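Local coordinates for DUF1254 domain-containing protein (Vibrio parahaemolyticus, PDB 3U07) that is of unknown function but belongs to the DUF1254/DUF1214 families and is probably exported by way of a signal peptide, at residues E94-R107 / V178-S192. The protein carries 2 engineered substitutions. Residues are numbered along the deposited sequence; the frame is centred on the assembly and turned at random.
Sequences EPVIVSVPDMDEGR and VALNYMDQWNIRTLS
V100 lays CG2 over one face of the W186 indole, 4.0 Å from the six-membered ring centroid, a small methyl fitting flat on a broad ring. V96 and I188 are pressed together on the same side, CG2 to CG2 3.5 Å; their beta-branched shapes suit a strand. V98 and W186 also meet L111 of the sheet beneath, completing the tightly packed face. Toward the helix, the P101 side chain runs at about a right angle to that of W186, with P101 CD 3.5 Å from W186 CD1 on the pyrrole ring. Flexible selenomethionine M103 can turn SE to the indole edge and lie obliquely beside the Y182 ring, a Met-aromatic pair.

The face with I97, S99, N187 and R189 is mixed. I97 turns CD1 to L191 CD1, whereas R189 NH2 donates in its guanidinium plane to S99 OG (2.9 Å), which Q135 also meets. A water accepts from R189 NE and donates to S99 OG and I97 O.

I97 with R189 (I97 N to R189 O 2.7 Å) and S99 with N187 are hydrogen-bonded antiparallel pairs, making 187-190 the outermost strand of a mixed sheet in this chain. T190 then N-caps the next helix, OG1 bonding E193 N, and the E94 carboxylate takes S192 N on OE1 (2.8 Å) and S192 OG on OE2 in its first turn. Apolar packing therefore fixes one face, while directed polar bonds tie down the partly exposed face and the helix start.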
loop_
_atom_site.group_PDB
_atom_site.type_symbol
_atom_site.label_atom_id
_atom_site.label_comp_id
_atom_site.label_asym_id
_atom_site.label_seq_id
_atom_site.Cartn_x
_atom_site.Cartn_y
_atom_site.Cartn_z
ATOM N N GLU A 94 -8.809 -18.454 -14.831
ATOM C CA GLU A 94 -8.542 -17.755 -16.076
ATOM C C GLU A 94 -8.154 -16.305 -15.777
ATOM O O GLU A 94 -8.309 -15.839 -14.651
ATOM C CB GLU A 94 -9.797 -17.776 -16.953
ATOM C CG GLU A 94 -10.991 -17.102 -16.294
ATOM C CD GLU A 94 -12.187 -17.006 -17.215
ATOM O OE1 GLU A 94 -11.994 -16.649 -18.391
ATOM O OE2 GLU A 94 -13.318 -17.275 -16.760
ATOM N N PRO A 95 -7.640 -15.579 -16.786
ATOM C CA PRO A 95 -7.242 -14.182 -16.596
ATOM C C PRO A 95 -8.426 -13.297 -16.238
ATOM O O PRO A 95 -9.587 -13.669 -16.446
ATOM C CB PRO A 95 -6.647 -13.805 -17.948
ATOM C CG PRO A 95 -6.068 -15.099 -18.432
ATOM C CD PRO A 95 -7.181 -16.072 -18.096
ATOM N N VAL A 96 -8.122 -12.117 -15.710
ATOM C CA VAL A 96 -9.144 -11.160 -15.318
ATOM C C VAL A 96 -8.730 -9.798 -15.848
ATOM O O VAL A 96 -7.551 -9.434 -15.831
ATOM C CB VAL A 96 -9.295 -11.102 -13.781
ATOM C CG1 VAL A 96 -7.977 -10.716 -13.147
ATOM C CG2 VAL A 96 -10.376 -10.110 -13.397
ATOM N N ILE A 97 -9.712 -9.051 -16.325
ATOM C CA ILE A 97 -9.461 -7.742 -16.888
ATOM C C ILE A 97 -10.100 -6.633 -16.067
ATOM O O ILE A 97 -11.292 -6.664 -15.763
ATOM C CB ILE A 97 -9.986 -7.690 -18.346
ATOM C CG1 ILE A 97 -9.161 -8.649 -19.211
ATOM C CG2 ILE A 97 -9.926 -6.270 -18.885
ATOM C CD1 ILE A 97 -9.789 -8.961 -20.554
ATOM N N VAL A 98 -9.283 -5.663 -15.687
ATOM C CA VAL A 98 -9.763 -4.524 -14.932
ATOM C C VAL A 98 -9.905 -3.395 -15.937
ATOM O O VAL A 98 -8.952 -3.056 -16.648
ATOM C CB VAL A 98 -8.769 -4.130 -13.821
ATOM C CG1 VAL A 98 -9.258 -2.875 -13.102
ATOM C CG2 VAL A 98 -8.622 -5.288 -12.831
ATOM N N SER A 99 -11.107 -2.838 -16.020
ATOM C CA SER A 99 -11.379 -1.751 -16.949
ATOM C C SER A 99 -11.300 -0.409 -16.239
ATOM O O SER A 99 -11.912 -0.207 -15.188
ATOM C CB SER A 99 -12.772 -1.908 -17.572
ATOM O OG SER A 99 -12.897 -3.134 -18.269
ATOM N N VAL A 100 -10.527 0.500 -16.825
ATOM C CA VAL A 100 -10.352 1.842 -16.292
ATOM C C VAL A 100 -10.625 2.829 -17.424
ATOM O O VAL A 100 -9.974 2.782 -18.471
ATOM C CB VAL A 100 -8.913 2.045 -15.761
ATOM C CG1 VAL A 100 -8.702 3.494 -15.354
ATOM C CG2 VAL A 100 -8.676 1.133 -14.562
ATOM N N PRO A 101 -11.602 3.730 -17.232
ATOM C CA PRO A 101 -11.984 4.742 -18.225
ATOM C C PRO A 101 -10.955 5.856 -18.343
ATOM O O PRO A 101 -10.195 6.095 -17.407
ATOM C CB PRO A 101 -13.297 5.282 -17.669
ATOM C CG PRO A 101 -13.054 5.238 -16.179
ATOM C CD PRO A 101 -12.428 3.856 -16.014
ATOM N N ASP A 102 -10.914 6.525 -19.493
ATOM C CA ASP A 102 -10.009 7.657 -19.635
ATOM C C ASP A 102 -10.536 8.657 -18.596
ATOM O O ASP A 102 -11.753 8.829 -18.444
ATOM C CB ASP A 102 -10.081 8.255 -21.046
ATOM C CG ASP A 102 -9.382 7.386 -22.093
ATOM O OD1 ASP A 102 -8.677 6.429 -21.705
ATOM O OD2 ASP A 102 -9.530 7.663 -23.302
HETATM N N MSE A 103 -9.628 9.295 -17.866
HETATM C CA MSE A 103 -10.012 10.243 -16.822
HETATM C C MSE A 103 -9.873 11.673 -17.316
HETATM O O MSE A 103 -9.319 11.914 -18.391
HETATM C CB MSE A 103 -9.126 10.038 -15.589
HETATM C CG MSE A 103 -9.871 9.817 -14.273
HETATM SE SE MSE A 103 -10.489 7.994 -14.037
HETATM C CE MSE A 103 -8.826 7.086 -14.358
ATOM N N ASP A 104 -10.368 12.622 -16.526
ATOM C CA ASP A 104 -10.287 14.029 -16.904
ATOM C C ASP A 104 -8.919 14.612 -16.595
ATOM O O ASP A 104 -8.278 14.243 -15.610
ATOM C CB ASP A 104 -11.406 14.836 -16.229
ATOM C CG ASP A 104 -11.463 14.646 -14.717
ATOM O OD1 ASP A 104 -10.998 13.605 -14.199
ATOM O OD2 ASP A 104 -12.005 15.549 -14.045
ATOM N N GLU A 105 -8.466 15.513 -17.460
ATOM C CA GLU A 105 -7.157 16.134 -17.308
ATOM C C GLU A 105 -6.879 16.669 -15.911
ATOM O O GLU A 105 -7.718 17.346 -15.312
ATOM C CB GLU A 105 -6.985 17.268 -18.321
ATOM C CG GLU A 105 -5.603 17.893 -18.284
ATOM C CD GLU A 105 -5.407 18.939 -19.359
ATOM O OE1 GLU A 105 -5.491 20.146 -19.045
ATOM O OE2 GLU A 105 -5.175 18.544 -20.521
ATOM N N GLY A 106 -5.687 16.362 -15.405
ATOM C CA GLY A 106 -5.294 16.833 -14.089
ATOM C C GLY A 106 -5.638 15.964 -12.892
ATOM O O GLY A 106 -4.976 16.059 -11.862
ATOM N N ARG A 107 -6.652 15.112 -13.007
ATOM C CA ARG A 107 -7.037 14.278 -11.880
ATOM C C ARG A 107 -6.088 13.111 -11.632
ATOM O O ARG A 107 -5.820 12.312 -12.531
ATOM C CB ARG A 107 -8.458 13.746 -12.070
ATOM C CG ARG A 107 -9.030 13.075 -10.824
ATOM C CD ARG A 107 -10.424 12.539 -11.071
ATOM N NE ARG A 107 -11.340 13.587 -11.512
ATOM C CZ ARG A 107 -11.865 14.517 -10.718
ATOM N NH1 ARG A 107 -11.573 14.537 -9.424
ATOM N NH2 ARG A 107 -12.678 15.435 -11.226
ATOM N N VAL A 178 -17.529 14.289 -9.312
ATOM C CA VAL A 178 -17.014 14.072 -10.659
ATOM C C VAL A 178 -16.244 12.759 -10.654
ATOM O O VAL A 178 -16.507 11.870 -11.463
ATOM C CB VAL A 178 -16.056 15.204 -11.101
ATOM C CG1 VAL A 178 -15.393 14.841 -12.422
ATOM C CG2 VAL A 178 -16.823 16.508 -11.248
ATOM N N ALA A 179 -15.299 12.646 -9.726
ATOM C CA ALA A 179 -14.478 11.449 -9.601
ATOM C C ALA A 179 -15.345 10.211 -9.426
ATOM O O ALA A 179 -15.036 9.153 -9.967
ATOM C CB ALA A 179 -13.524 11.591 -8.424
ATOM N N LEU A 180 -16.434 10.349 -8.676
ATOM C CA LEU A 180 -17.337 9.232 -8.440
ATOM C C LEU A 180 -17.977 8.737 -9.729
ATOM O O LEU A 180 -18.197 7.537 -9.896
ATOM C CB LEU A 180 -18.429 9.622 -7.447
ATOM C CG LEU A 180 -18.344 8.863 -6.126
ATOM C CD1 LEU A 180 -19.511 9.254 -5.239
ATOM C CD2 LEU A 180 -18.353 7.364 -6.400
ATOM N N ASN A 181 -18.294 9.657 -10.636
ATOM C CA ASN A 181 -18.888 9.260 -11.905
ATOM C C ASN A 181 -17.872 8.451 -12.696
ATOM O O ASN A 181 -18.238 7.621 -13.526
ATOM C CB ASN A 181 -19.320 10.478 -12.721
ATOM C CG ASN A 181 -20.755 10.871 -12.449
ATOM O OD1 ASN A 181 -21.623 10.013 -12.285
ATOM N ND2 ASN A 181 -21.018 12.172 -12.416
ATOM N N TYR A 182 -16.592 8.700 -12.437
ATOM C CA TYR A 182 -15.537 7.970 -13.119
ATOM C C TYR A 182 -15.313 6.598 -12.477
ATOM O O TYR A 182 -15.253 5.584 -13.177
ATOM C CB TYR A 182 -14.238 8.781 -13.111
ATOM C CG TYR A 182 -14.171 9.827 -14.202
ATOM C CD1 TYR A 182 -14.240 9.460 -15.545
ATOM C CD2 TYR A 182 -14.030 11.181 -13.898
ATOM C CE1 TYR A 182 -14.170 10.416 -16.559
ATOM C CE2 TYR A 182 -13.957 12.143 -14.906
ATOM C CZ TYR A 182 -14.029 11.753 -16.233
ATOM O OH TYR A 182 -13.966 12.700 -17.231
HETATM N N MSE A 183 -15.216 6.563 -11.149
HETATM C CA MSE A 183 -14.989 5.304 -10.442
HETATM C C MSE A 183 -16.074 4.283 -10.746
HETATM O O MSE A 183 -15.820 3.080 -10.757
HETATM C CB MSE A 183 -14.934 5.524 -8.928
HETATM C CG MSE A 183 -14.530 6.920 -8.501
HETATM SE SE MSE A 183 -13.615 6.960 -6.809
HETATM C CE MSE A 183 -14.018 5.179 -6.177
ATOM N N ASP A 184 -17.289 4.764 -10.985
ATOM C CA ASP A 184 -18.409 3.882 -11.274
ATOM C C ASP A 184 -18.181 3.125 -12.568
ATOM O O ASP A 184 -18.772 2.067 -12.792
ATOM C CB ASP A 184 -19.706 4.693 -11.366
ATOM C CG ASP A 184 -20.257 5.067 -10.004
ATOM O OD1 ASP A 184 -19.463 5.449 -9.119
ATOM O OD2 ASP A 184 -21.487 4.987 -9.817
ATOM N N GLN A 185 -17.314 3.671 -13.417
ATOM C CA GLN A 185 -17.015 3.048 -14.696
ATOM C C GLN A 185 -15.913 1.996 -14.614
ATOM O O GLN A 185 -15.712 1.231 -15.555
ATOM C CB GLN A 185 -16.675 4.125 -15.726
ATOM C CG GLN A 185 -17.865 5.030 -16.023
ATOM C CD GLN A 185 -17.569 6.050 -17.095
ATOM O OE1 GLN A 185 -17.174 7.180 -16.806
ATOM N NE2 GLN A 185 -17.743 5.651 -18.348
ATOM N N TRP A 186 -15.193 1.963 -13.494
ATOM C CA TRP A 186 -14.159 0.950 -13.307
ATOM C C TRP A 186 -14.920 -0.378 -13.259
ATOM O O TRP A 186 -16.040 -0.444 -12.752
ATOM C CB TRP A 186 -13.412 1.179 -11.991
ATOM C CG TRP A 186 -12.452 2.327 -12.030
ATOM C CD1 TRP A 186 -12.678 3.571 -12.552
ATOM C CD2 TRP A 186 -11.125 2.354 -11.489
ATOM N NE1 TRP A 186 -11.573 4.371 -12.365
ATOM C CE2 TRP A 186 -10.608 3.651 -11.711
ATOM C CE3 TRP A 186 -10.326 1.412 -10.828
ATOM C CZ2 TRP A 186 -9.324 4.026 -11.307
ATOM C CZ3 TRP A 186 -9.046 1.786 -10.426
ATOM C CH2 TRP A 186 -8.562 3.084 -10.662
ATOM N N ASN A 187 -14.318 -1.441 -13.774
ATOM C CA ASN A 187 -15.001 -2.725 -13.802
ATOM C C ASN A 187 -13.991 -3.857 -13.708
ATOM O O ASN A 187 -12.808 -3.658 -13.978
ATOM C CB ASN A 187 -15.793 -2.825 -15.115
ATOM C CG ASN A 187 -16.827 -3.940 -15.108
ATOM O OD1 ASN A 187 -17.099 -4.547 -14.076
ATOM N ND2 ASN A 187 -17.418 -4.203 -16.266
ATOM N N ILE A 188 -14.456 -5.029 -13.288
ATOM C CA ILE A 188 -13.614 -6.222 -13.196
ATOM C C ILE A 188 -14.392 -7.342 -13.874
ATOM O O ILE A 188 -15.534 -7.617 -13.510
ATOM C CB ILE A 188 -13.355 -6.670 -11.746
ATOM C CG1 ILE A 188 -12.596 -5.593 -10.976
ATOM C CG2 ILE A 188 -12.561 -7.987 -11.753
ATOM C CD1 ILE A 188 -12.473 -5.907 -9.496
ATOM N N ARG A 189 -13.776 -7.986 -14.857
ATOM C CA ARG A 189 -14.426 -9.073 -15.581
ATOM C C ARG A 189 -13.438 -10.194 -15.891
ATOM O O ARG A 189 -12.266 -9.937 -16.162
ATOM C CB ARG A 189 -14.996 -8.559 -16.908
ATOM C CG ARG A 189 -16.241 -7.695 -16.809
ATOM C CD ARG A 189 -16.592 -7.126 -18.170
ATOM N NE ARG A 189 -15.696 -6.035 -18.551
ATOM C CZ ARG A 189 -15.696 -5.456 -19.746
ATOM N NH1 ARG A 189 -16.540 -5.869 -20.679
ATOM N NH2 ARG A 189 -14.863 -4.456 -20.005
ATOM N N THR A 190 -13.906 -11.437 -15.837
ATOM C CA THR A 190 -13.053 -12.564 -16.184
ATOM C C THR A 190 -12.914 -12.498 -17.706
ATOM O O THR A 190 -13.754 -11.908 -18.387
ATOM C CB THR A 190 -13.698 -13.922 -15.820
ATOM O OG1 THR A 190 -14.987 -14.022 -16.438
ATOM C CG2 THR A 190 -13.832 -14.061 -14.315
ATOM N N LEU A 191 -11.853 -13.095 -18.236
ATOM C CA LEU A 191 -11.627 -13.091 -19.675
ATOM C C LEU A 191 -12.852 -13.621 -20.422
ATOM O O LEU A 191 -13.322 -12.992 -21.367
ATOM C CB LEU A 191 -10.404 -13.948 -20.015
ATOM C CG LEU A 191 -10.070 -14.093 -21.501
ATOM C CD1 LEU A 191 -9.874 -12.711 -22.145
ATOM C CD2 LEU A 191 -8.822 -14.954 -21.643
ATOM N N SER A 192 -13.374 -14.767 -19.992
ATOM C CA SER A 192 -14.534 -15.350 -20.654
ATOM C C SER A 192 -15.701 -14.374 -20.650
ATOM O O SER A 192 -16.335 -14.162 -21.687
ATOM C CB SER A 192 -14.935 -16.673 -19.991
ATOM O OG SER A 192 -15.241 -16.489 -18.623
HETATM O O HOH W 1 -13.455 -5.366 -16.774
#